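Local coordinates for aq_2013 protein (Aquifex aeolicus, PDB 2P6C) that is of unknown function but belongs to the YjbQ (UPF0047) family and, in this crystal, holds phosphate ions in a histidine-lined pocket, at residues H45-V50 against D88-N93. Numbering follows the deposited sequence.
Sequences HLTSSV and DAHLKN. With PO4 (phosphate ion), chain C; PO4 (phosphate ion), chain E.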
ATOM      1  N   HIS A  45     -11.630  -8.648  -0.670  1.00 12.79           N
ATOM      2  CA  HIS A  45     -11.740  -9.424   0.553  1.00 12.78           C
ATOM      3  C   HIS A  45     -10.575  -9.155   1.504  1.00 13.67           C
ATOM      4  O   HIS A  45      -9.509  -8.693   1.100  1.00 14.75           O
ATOM      5  CB  HIS A  45     -11.821 -10.919   0.197  1.00 13.89           C
ATOM      6  CG  HIS A  45     -12.929 -11.238  -0.757  1.00 13.52           C
ATOM      7  ND1 HIS A  45     -14.150 -11.717  -0.338  1.00 14.53           N
ATOM      8  CD2 HIS A  45     -13.049 -11.018  -2.090  1.00 14.65           C
ATOM      9  CE1 HIS A  45     -14.979 -11.772  -1.365  1.00 15.39           C
ATOM     10  NE2 HIS A  45     -14.335 -11.352  -2.440  1.00 15.71           N
ATOM     11  N   LEU A  46     -10.780  -9.478   2.773  1.00 11.85           N
ATOM     12  CA  LEU A  46      -9.818  -9.258   3.882  1.00 10.83           C
ATOM     13  C   LEU A  46      -8.863 -10.469   4.015  1.00 10.34           C
ATOM     14  O   LEU A  46      -7.961 -10.523   4.841  1.00  8.52           O
ATOM     15  CB  LEU A  46     -10.556  -9.139   5.259  1.00 11.62           C
ATOM     16  CG  LEU A  46     -11.319  -7.785   5.514  1.00 13.95           C
ATOM     17  CD1 LEU A  46     -10.531  -6.497   5.267  1.00 15.24           C
ATOM     18  CD2 LEU A  46     -12.606  -7.662   4.718  1.00 14.93           C
ATOM     19  N   THR A  47      -9.096 -11.535   3.253  1.00 10.32           N
ATOM     20  CA  THR A  47      -8.326 -12.765   3.401  1.00 10.96           C
ATOM     21  C   THR A  47      -7.547 -13.139   2.123  1.00 10.94           C
ATOM     22  O   THR A  47      -7.169 -14.282   1.905  1.00 11.61           O
ATOM     23  CB  THR A  47      -9.314 -13.869   3.771  1.00 12.44           C
ATOM     24  OG1 THR A  47     -10.369 -13.889   2.807  1.00 13.71           O
ATOM     25  CG2 THR A  47      -9.913 -13.590   5.154  1.00 13.26           C
ATOM     26  N   SER A  48      -7.336 -12.124   1.295  1.00 10.72           N
ATOM     27  CA  SER A  48      -6.616 -12.246   0.044  1.00 11.32           C
ATOM     28  C   SER A  48      -6.124 -10.857  -0.346  1.00 11.28           C
ATOM     29  O   SER A  48      -6.703  -9.843   0.064  1.00 10.53           O
ATOM     30  CB  SER A  48      -7.535 -12.812  -1.046  1.00 10.74           C
ATOM     31  OG  SER A  48      -8.619 -11.944  -1.339  1.00 12.41           O
ATOM     32  N   SER A  49      -5.059 -10.814  -1.140  1.00 10.95           N
ATOM     33  CA  SER A  49      -4.485  -9.538  -1.613  1.00 10.85           C
ATOM     34  C   SER A  49      -3.998  -9.628  -3.072  1.00 10.07           C
ATOM     35  O   SER A  49      -3.679 -10.706  -3.573  1.00 10.35           O
ATOM     36  CB  SER A  49      -3.284  -9.165  -0.708  1.00 11.81           C
ATOM     37  OG  SER A  49      -3.709  -8.927   0.643  1.00 12.24           O
ATOM     38  N   VAL A  50      -4.053  -8.445  -3.789  1.00 10.17           N
ATOM     39  CA  VAL A  50      -3.265  -8.220  -5.013  1.00 10.24           C
ATOM     40  C   VAL A  50      -1.954  -7.595  -4.627  1.00 10.49           C
ATOM     41  O   VAL A  50      -1.863  -6.579  -3.945  1.00 11.44           O
ATOM     42  CB  VAL A  50      -3.992  -7.285  -5.992  1.00 10.86           C
ATOM     43  CG1 VAL A  50      -3.121  -7.060  -7.250  1.00  8.27           C
ATOM     44  CG2 VAL A  50      -5.313  -7.885  -6.426  1.00  9.61           C
ATOM     45  N   ASP A  88      -5.106 -15.908  10.580  1.00 12.30           N
ATOM     46  CA  ASP A  88      -3.815 -15.672   9.939  1.00 12.41           C
ATOM     47  C   ASP A  88      -3.962 -15.087   8.534  1.00 11.96           C
ATOM     48  O   ASP A  88      -3.100 -14.335   8.076  1.00 13.04           O
ATOM     49  CB  ASP A  88      -2.978 -16.960   9.877  1.00 11.47           C
ATOM     50  CG  ASP A  88      -3.507 -17.966   8.856  1.00 13.67           C
ATOM     51  OD1 ASP A  88      -4.483 -18.676   9.166  1.00 10.45           O
ATOM     52  OD2 ASP A  88      -2.939 -18.049   7.742  1.00 12.16           O
ATOM     53  N   ALA A  89      -5.046 -15.430   7.846  1.00 11.18           N
ATOM     54  CA  ALA A  89      -5.275 -14.915   6.494  1.00 12.76           C
ATOM     55  C   ALA A  89      -5.524 -13.410   6.510  1.00 11.23           C
ATOM     56  O   ALA A  89      -5.154 -12.693   5.578  1.00 11.71           O
ATOM     57  CB  ALA A  89      -6.462 -15.628   5.852  1.00 12.78           C
ATOM     58  N   HIS A  90      -6.177 -12.940   7.564  1.00 10.07           N
ATOM     59  CA  HIS A  90      -6.459 -11.522   7.708  1.00 10.50           C
ATOM     60  C   HIS A  90      -5.154 -10.789   7.959  1.00 10.00           C
ATOM     61  O   HIS A  90      -4.905  -9.728   7.389  1.00 12.30           O
ATOM     62  CB  HIS A  90      -7.411 -11.299   8.876  1.00 11.22           C
ATOM     63  CG  HIS A  90      -8.833 -11.635   8.565  1.00 11.83           C
ATOM     64  ND1 HIS A  90      -9.706 -10.729   8.002  1.00 13.42           N
ATOM     65  CD2 HIS A  90      -9.532 -12.784   8.722  1.00 11.60           C
ATOM     66  CE1 HIS A  90     -10.882 -11.303   7.830  1.00 12.50           C
ATOM     67  NE2 HIS A  90     -10.803 -12.550   8.259  1.00 12.49           N
ATOM     68  N   LEU A  91      -4.320 -11.367   8.817  1.00 10.14           N
ATOM     69  CA  LEU A  91      -3.038 -10.758   9.127  1.00  9.23           C
ATOM     70  C   LEU A  91      -2.166 -10.711   7.871  1.00  9.14           C
ATOM     71  O   LEU A  91      -1.502  -9.701   7.604  1.00  9.45           O
ATOM     72  CB  LEU A  91      -2.350 -11.534  10.256  1.00  8.11           C
ATOM     73  CG  LEU A  91      -3.121 -11.538  11.585  1.00  9.52           C
ATOM     74  CD1 LEU A  91      -2.381 -12.395  12.611  1.00  8.74           C
ATOM     75  CD2 LEU A  91      -3.290 -10.108  12.103  1.00  8.73           C
ATOM     76  N   LYS A  92      -2.175 -11.796   7.095  1.00  9.30           N
ATOM     77  CA  LYS A  92      -1.402 -11.837   5.851  1.00  8.02           C
ATOM     78  C   LYS A  92      -1.876 -10.748   4.884  1.00  8.05           C
ATOM     79  O   LYS A  92      -1.109 -10.215   4.104  1.00  8.04           O
ATOM     80  CB  LYS A  92      -1.511 -13.240   5.210  1.00  7.52           C
ATOM     81  CG  LYS A  92      -0.694 -14.341   5.905  1.00  7.70           C
ATOM     82  CD  LYS A  92      -0.938 -15.719   5.274  1.00  8.57           C
ATOM     83  CE  LYS A  92      -0.034 -16.824   5.861  1.00  8.23           C
ATOM     84  NZ  LYS A  92      -0.481 -17.273   7.191  1.00  7.97           N
ATOM     85  N   ASN A  93      -3.178 -10.399   4.915  1.00  9.86           N
ATOM     86  CA  ASN A  93      -3.761  -9.356   4.062  1.00 10.11           C
ATOM     87  C   ASN A  93      -3.242  -7.982   4.507  1.00 10.51           C
ATOM     88  O   ASN A  93      -2.908  -7.105   3.725  1.00  9.14           O
ATOM     89  CB  ASN A  93      -5.292  -9.432   4.188  1.00 11.08           C
ATOM     90  CG  ASN A  93      -5.958  -8.176   3.681  1.00 11.43           C
ATOM     91  OD1 ASN A  93      -6.277  -7.260   4.434  1.00 13.46           O
ATOM     92  ND2 ASN A  93      -6.165  -8.137   2.353  1.00 10.51           N
TER
HETATM   93  P   PO4 C1001     -14.127 -13.112   3.215  1.00 38.95           P
HETATM   94  O1  PO4 C1001     -15.377 -13.351   3.981  1.00 38.83           O
HETATM   95  O2  PO4 C1001     -14.357 -13.602   1.897  1.00 38.84           O
HETATM   96  O3  PO4 C1001     -13.787 -11.745   3.402  1.00 39.03           O
HETATM   97  O4  PO4 C1001     -12.992 -13.957   3.853  1.00 37.96           O
HETATM   98  P   PO4 E1004     -14.070 -14.226   7.220  1.00 24.77           P
HETATM   99  O1  PO4 E1004     -14.611 -13.049   6.622  1.00 21.93           O
HETATM  100  O2  PO4 E1004     -13.132 -14.101   8.280  1.00 24.45           O
HETATM  101  O3  PO4 E1004     -13.388 -15.061   6.104  1.00 23.43           O
HETATM  102  O4  PO4 E1004     -15.114 -15.103   7.711  1.00 25.17           O
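T47 and H90 meet in the wall of a phosphate-binding pocket, where the loop entering strand 48-53 lies against helix 87-96. T47 CG2 sits over one face of the H90 imidazole, displaced toward its rim, a CH-pi contact of 3.6 Å to the ring centroid. L46 CB comes obliquely to the same ring, 3.3 Å from H90 ND1. H90 NE2 gives O2 of the chain E phosphate a nearly straight bond of 2.8 Å (167°) at the ring edge, and H79 stacks edge-to-face with H90; N86, H79 and R126 supply further hydrogen bonds to the phosphates. On the loop side, T47 OG1 and H45 ND1 grip the chain C phosphate, the histidine through its ring edge, while K128 is a further partner of T47 OG1. Both ions probably come from the crystallisation liquor. Replacing H90 by alanine removes the imidazole, which is likely to leave the chain E phosphate without its NE2 donor and T47 CG2 without the ring face it rests on. Deeper in, N93 has its CG anti to the backbone N (chi1 164°), which sends the amide to the strand: ND2 gives S48 O a 2.9 Å hydrogen bond from above the carbonyl plane and S49 OG a weak one, the latter hydroxyl also bonding T96. L46 O is buried against N93 CB with no hydrogen-bond partner, although H90 CA points its hydrogen almost straight at it. The helix thus packs beside strand 48-53, whose S49 pairs with A120 of strand 116-121, while a second subunit brings its Q53 to L46 and its D54 to H90.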